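Local coordinates for adenylate kinase (PDB 3BE4), which probably transfers a phosphoryl group from ATP to AMP, as adenylate kinases do, and here holds the two-substrate mimic bis(adenosine)-5'-pentaphosphate, at residues P92-L101 and Q183-Y191. Sequence-based numbering, arbitrary orientation.
Sequences PRTIPQAEGL and QTAPLVKFY. With AP5 (bis(adenosine)-5'-pentaphosphate), chain C.
The hydroxyl of Thr-184 donates to the carbonyl of Arg-93, OG1 to O 2.8 Å, in the carbonyl plane on a lone pair, and accepts from a water that Arg-93 NH1 reaches weakly. The Thr-184 to Arg-93 bond ties the nucleotide-binding loop after strand 86-89 of the parallel P-loop kinase core to the junction of helices 170-184 and 186-192. A bend at chi3 (79°) lays an Arg-93 guanidinium face, offset, over the C8A and N9A side of the adenine, while NH1 and NH2 bond AP5 O1B. Gln-97 reads the same base, OE1 accepting from AP5 N6A and NE2 donating to N1A; the N-H of Arg-93 approaches OE1 from above the Gln-97 amide plane. Thr-94 is the N-cap of helix 95-108, OG1 accepting from Gln-97 N; Asp-66 OD1 bonds both this hydroxyl and Gln-97 NE2. Behind this pocket the packing is largely apolar. Leu-187 CD2 rests against Ile-95 CD1 and Ala-98 CB, each 3.6 Å away, and Phe-190 offers a ring face to Ala-98 CB (CH-pi, 3.9 Å to the centroid). Pro-92 CG comes to the edge of the Tyr-191 ring, whose OH meets, at 2.7 Å, a water donating to Ala-98 O.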
# COMPACT_ATOMS: atom_id res chain seq x y z
N PRO A 92 5.48 -4.12 -5.19
CA PRO A 92 6.87 -4.40 -4.68
C PRO A 92 7.52 -3.23 -3.98
O PRO A 92 7.18 -2.11 -4.29
CB PRO A 92 7.70 -4.64 -6.02
CG PRO A 92 6.90 -3.98 -7.03
CD PRO A 92 5.42 -4.09 -6.66
N ARG A 93 8.51 -3.46 -3.11
CA ARG A 93 9.15 -2.31 -2.56
C ARG A 93 10.67 -2.50 -2.67
O ARG A 93 11.39 -1.68 -2.19
CB ARG A 93 8.46 -1.89 -1.14
CG ARG A 93 8.69 -2.80 -0.07
CD ARG A 93 8.34 -2.05 1.19
NE ARG A 93 6.86 -2.01 1.41
CZ ARG A 93 6.32 -1.22 2.32
NH1 ARG A 93 6.99 -0.32 3.05
NH2 ARG A 93 4.97 -1.36 2.50
N THR A 94 11.13 -3.56 -3.37
CA THR A 94 12.55 -3.72 -3.69
C THR A 94 12.59 -4.23 -5.15
O THR A 94 11.61 -4.76 -5.69
CB THR A 94 13.28 -4.78 -2.84
OG1 THR A 94 12.67 -6.09 -3.10
CG2 THR A 94 13.21 -4.45 -1.38
N ILE A 95 13.76 -4.15 -5.77
CA ILE A 95 13.94 -4.62 -7.09
C ILE A 95 13.75 -6.16 -7.14
O ILE A 95 13.05 -6.55 -8.07
CB ILE A 95 15.40 -4.18 -7.67
CG1 ILE A 95 15.43 -2.68 -7.80
CG2 ILE A 95 15.58 -4.82 -9.02
CD1 ILE A 95 14.41 -2.17 -8.87
N PRO A 96 14.33 -7.01 -6.23
CA PRO A 96 13.98 -8.45 -6.26
C PRO A 96 12.50 -8.75 -6.17
O PRO A 96 12.01 -9.64 -6.83
CB PRO A 96 14.81 -9.10 -5.13
CG PRO A 96 15.98 -8.10 -5.03
CD PRO A 96 15.43 -6.72 -5.26
N GLN A 97 11.77 -7.90 -5.46
CA GLN A 97 10.25 -8.13 -5.46
C GLN A 97 9.64 -7.79 -6.78
O GLN A 97 8.69 -8.46 -7.16
CB GLN A 97 9.65 -7.26 -4.40
CG GLN A 97 10.02 -7.79 -3.01
CD GLN A 97 9.46 -6.89 -1.85
OE1 GLN A 97 8.51 -6.15 -2.10
NE2 GLN A 97 10.12 -6.90 -0.65
N ALA A 98 10.10 -6.72 -7.43
CA ALA A 98 9.58 -6.33 -8.78
C ALA A 98 9.87 -7.48 -9.81
O ALA A 98 9.02 -7.81 -10.63
CB ALA A 98 10.23 -5.03 -9.29
N GLU A 99 11.08 -7.98 -9.74
CA GLU A 99 11.45 -9.09 -10.68
C GLU A 99 10.59 -10.33 -10.34
O GLU A 99 10.25 -11.09 -11.26
CB GLU A 99 12.97 -9.39 -10.55
CG GLU A 99 13.84 -8.19 -10.95
CD GLU A 99 15.29 -8.36 -10.60
OE1 GLU A 99 15.63 -9.04 -9.57
OE2 GLU A 99 16.09 -7.71 -11.36
N GLY A 100 10.36 -10.59 -9.05
CA GLY A 100 9.61 -11.77 -8.61
C GLY A 100 8.20 -11.57 -9.11
O GLY A 100 7.60 -12.49 -9.62
N LEU A 101 7.64 -10.37 -8.97
CA LEU A 101 6.31 -10.12 -9.54
C LEU A 101 6.22 -10.30 -11.08
O LEU A 101 5.21 -10.88 -11.57
CB LEU A 101 5.82 -8.67 -9.19
CG LEU A 101 4.39 -8.28 -9.76
CD1 LEU A 101 3.30 -9.22 -9.22
CD2 LEU A 101 4.13 -6.82 -9.46
N GLN A 183 15.86 1.74 -1.16
CA GLN A 183 15.46 0.46 -1.78
C GLN A 183 14.24 0.54 -2.65
O GLN A 183 14.14 -0.24 -3.63
CB GLN A 183 15.28 -0.63 -0.71
CG GLN A 183 16.65 -1.03 -0.19
CD GLN A 183 16.64 -2.11 0.83
OE1 GLN A 183 16.33 -3.27 0.56
NE2 GLN A 183 17.00 -1.74 2.04
N THR A 184 13.28 1.41 -2.29
CA THR A 184 11.98 1.42 -3.00
C THR A 184 12.00 2.43 -4.11
O THR A 184 11.51 2.16 -5.16
CB THR A 184 10.87 1.72 -2.00
OG1 THR A 184 10.94 0.75 -0.96
CG2 THR A 184 9.48 1.64 -2.75
N ALA A 185 12.53 3.64 -3.84
CA ALA A 185 12.56 4.69 -4.84
C ALA A 185 13.13 4.31 -6.25
O ALA A 185 12.58 4.81 -7.25
CB ALA A 185 13.23 5.88 -4.27
N PRO A 186 14.13 3.41 -6.32
CA PRO A 186 14.64 2.85 -7.61
C PRO A 186 13.62 2.18 -8.51
O PRO A 186 13.84 2.01 -9.73
CB PRO A 186 15.60 1.75 -7.16
CG PRO A 186 16.21 2.30 -5.94
CD PRO A 186 14.97 2.88 -5.21
N LEU A 187 12.51 1.75 -7.90
CA LEU A 187 11.42 1.20 -8.66
C LEU A 187 10.74 2.20 -9.56
O LEU A 187 10.09 1.79 -10.52
CB LEU A 187 10.37 0.55 -7.75
CG LEU A 187 10.82 -0.64 -6.96
CD1 LEU A 187 9.63 -0.91 -6.01
CD2 LEU A 187 10.99 -1.84 -7.87
N VAL A 188 10.87 3.50 -9.28
CA VAL A 188 10.24 4.46 -10.17
C VAL A 188 10.93 4.38 -11.54
O VAL A 188 10.26 4.27 -12.56
CB VAL A 188 10.38 5.86 -9.65
CG1 VAL A 188 9.78 6.84 -10.63
CG2 VAL A 188 9.60 5.99 -8.37
N LYS A 189 12.26 4.35 -11.56
CA LYS A 189 12.92 4.18 -12.89
C LYS A 189 12.64 2.84 -13.55
O LYS A 189 12.42 2.78 -14.76
CB LYS A 189 14.44 4.49 -12.69
CG LYS A 189 14.53 5.95 -12.45
CD LYS A 189 15.94 6.50 -12.31
CE LYS A 189 15.96 8.03 -11.91
NZ LYS A 189 15.26 9.01 -12.82
N PHE A 190 12.57 1.77 -12.74
CA PHE A 190 12.30 0.41 -13.17
C PHE A 190 11.02 0.44 -13.99
O PHE A 190 10.94 -0.14 -15.09
CB PHE A 190 12.13 -0.52 -11.97
CG PHE A 190 11.87 -1.99 -12.31
CD1 PHE A 190 12.92 -2.96 -12.28
CD2 PHE A 190 10.59 -2.44 -12.57
CE1 PHE A 190 12.68 -4.30 -12.56
CE2 PHE A 190 10.33 -3.78 -12.85
CZ PHE A 190 11.35 -4.74 -12.83
N TYR A 191 9.99 1.09 -13.46
CA TYR A 191 8.70 1.13 -14.18
C TYR A 191 8.59 2.17 -15.25
O TYR A 191 7.75 2.00 -16.18
CB TYR A 191 7.52 1.20 -13.18
CG TYR A 191 7.41 -0.12 -12.47
CD1 TYR A 191 7.09 -1.31 -13.14
CD2 TYR A 191 7.64 -0.20 -11.06
CE1 TYR A 191 7.00 -2.58 -12.46
CE2 TYR A 191 7.54 -1.43 -10.39
CZ TYR A 191 7.27 -2.62 -11.08
OH TYR A 191 7.20 -3.78 -10.38
PA AP5 C . 2.53 -0.79 5.41
O1A AP5 C . 1.30 -1.15 6.25
O2A AP5 C . 2.41 -0.75 3.96
O3A AP5 C . 3.14 0.59 5.94
PB AP5 C . 3.98 1.71 5.20
O1B AP5 C . 4.74 1.16 4.09
O2B AP5 C . 4.69 2.52 6.30
O3B AP5 C . 2.72 2.62 4.57
PG AP5 C . 1.41 3.11 5.28
O1G AP5 C . 1.79 3.75 6.56
O2G AP5 C . 0.47 1.97 5.27
O3G AP5 C . 1.05 4.21 4.21
PD AP5 C . -0.17 4.43 3.14
O1D AP5 C . -1.02 3.23 3.17
O2D AP5 C . 0.48 4.89 1.90
O3D AP5 C . -0.91 5.71 3.74
PE AP5 C . -2.35 5.78 4.42
O1E AP5 C . -2.39 4.88 5.53
O2E AP5 C . -3.45 5.69 3.38
O5F AP5 C . 3.75 -1.78 5.69
C5F AP5 C . 3.91 -2.07 7.09
C4F AP5 C . 5.39 -2.63 7.17
O4F AP5 C . 5.34 -3.98 6.78
C3F AP5 C . 6.45 -2.01 6.34
O3F AP5 C . 6.99 -0.85 6.94
C2F AP5 C . 7.44 -3.19 6.36
O2F AP5 C . 8.02 -3.37 7.71
C1F AP5 C . 6.54 -4.39 6.11
N9A AP5 C . 6.33 -4.58 4.70
C8A AP5 C . 5.08 -4.34 4.06
N7A AP5 C . 5.18 -4.61 2.77
C5A AP5 C . 6.49 -5.08 2.54
C6A AP5 C . 7.10 -5.56 1.40
N6A AP5 C . 6.66 -5.54 0.14
N1A AP5 C . 8.45 -5.95 1.60
C2A AP5 C . 8.95 -5.94 2.81
N3A AP5 C . 8.39 -5.50 3.96
C4A AP5 C . 7.04 -5.12 3.80
O5J AP5 C . -2.36 7.29 4.85
C5J AP5 C . -1.51 7.75 6.01
C4J AP5 C . -2.33 8.89 6.67
O4J AP5 C . -2.55 10.04 5.83
C3J AP5 C . -3.65 8.39 7.24
O3J AP5 C . -3.91 9.04 8.47
C2J AP5 C . -4.55 8.97 6.20
O2J AP5 C . -5.84 9.24 6.72
C1J AP5 C . -4.06 10.29 5.79
N9B AP5 C . -4.25 10.77 4.46
C8B AP5 C . -4.36 10.00 3.30
N7B AP5 C . -4.47 10.84 2.25
C5B AP5 C . -4.44 12.13 2.72
C6B AP5 C . -4.34 13.41 2.09
N6B AP5 C . -4.40 13.49 0.76
N1B AP5 C . -4.27 14.51 2.88
C2B AP5 C . -4.13 14.37 4.27
N3B AP5 C . -4.12 13.17 4.93
C4B AP5 C . -4.18 12.03 4.15
O HOH W 1 8.99 1.33 1.19
O HOH W 2 15.72 -2.39 -4.36
O HOH W 3 7.07 -6.02 -11.79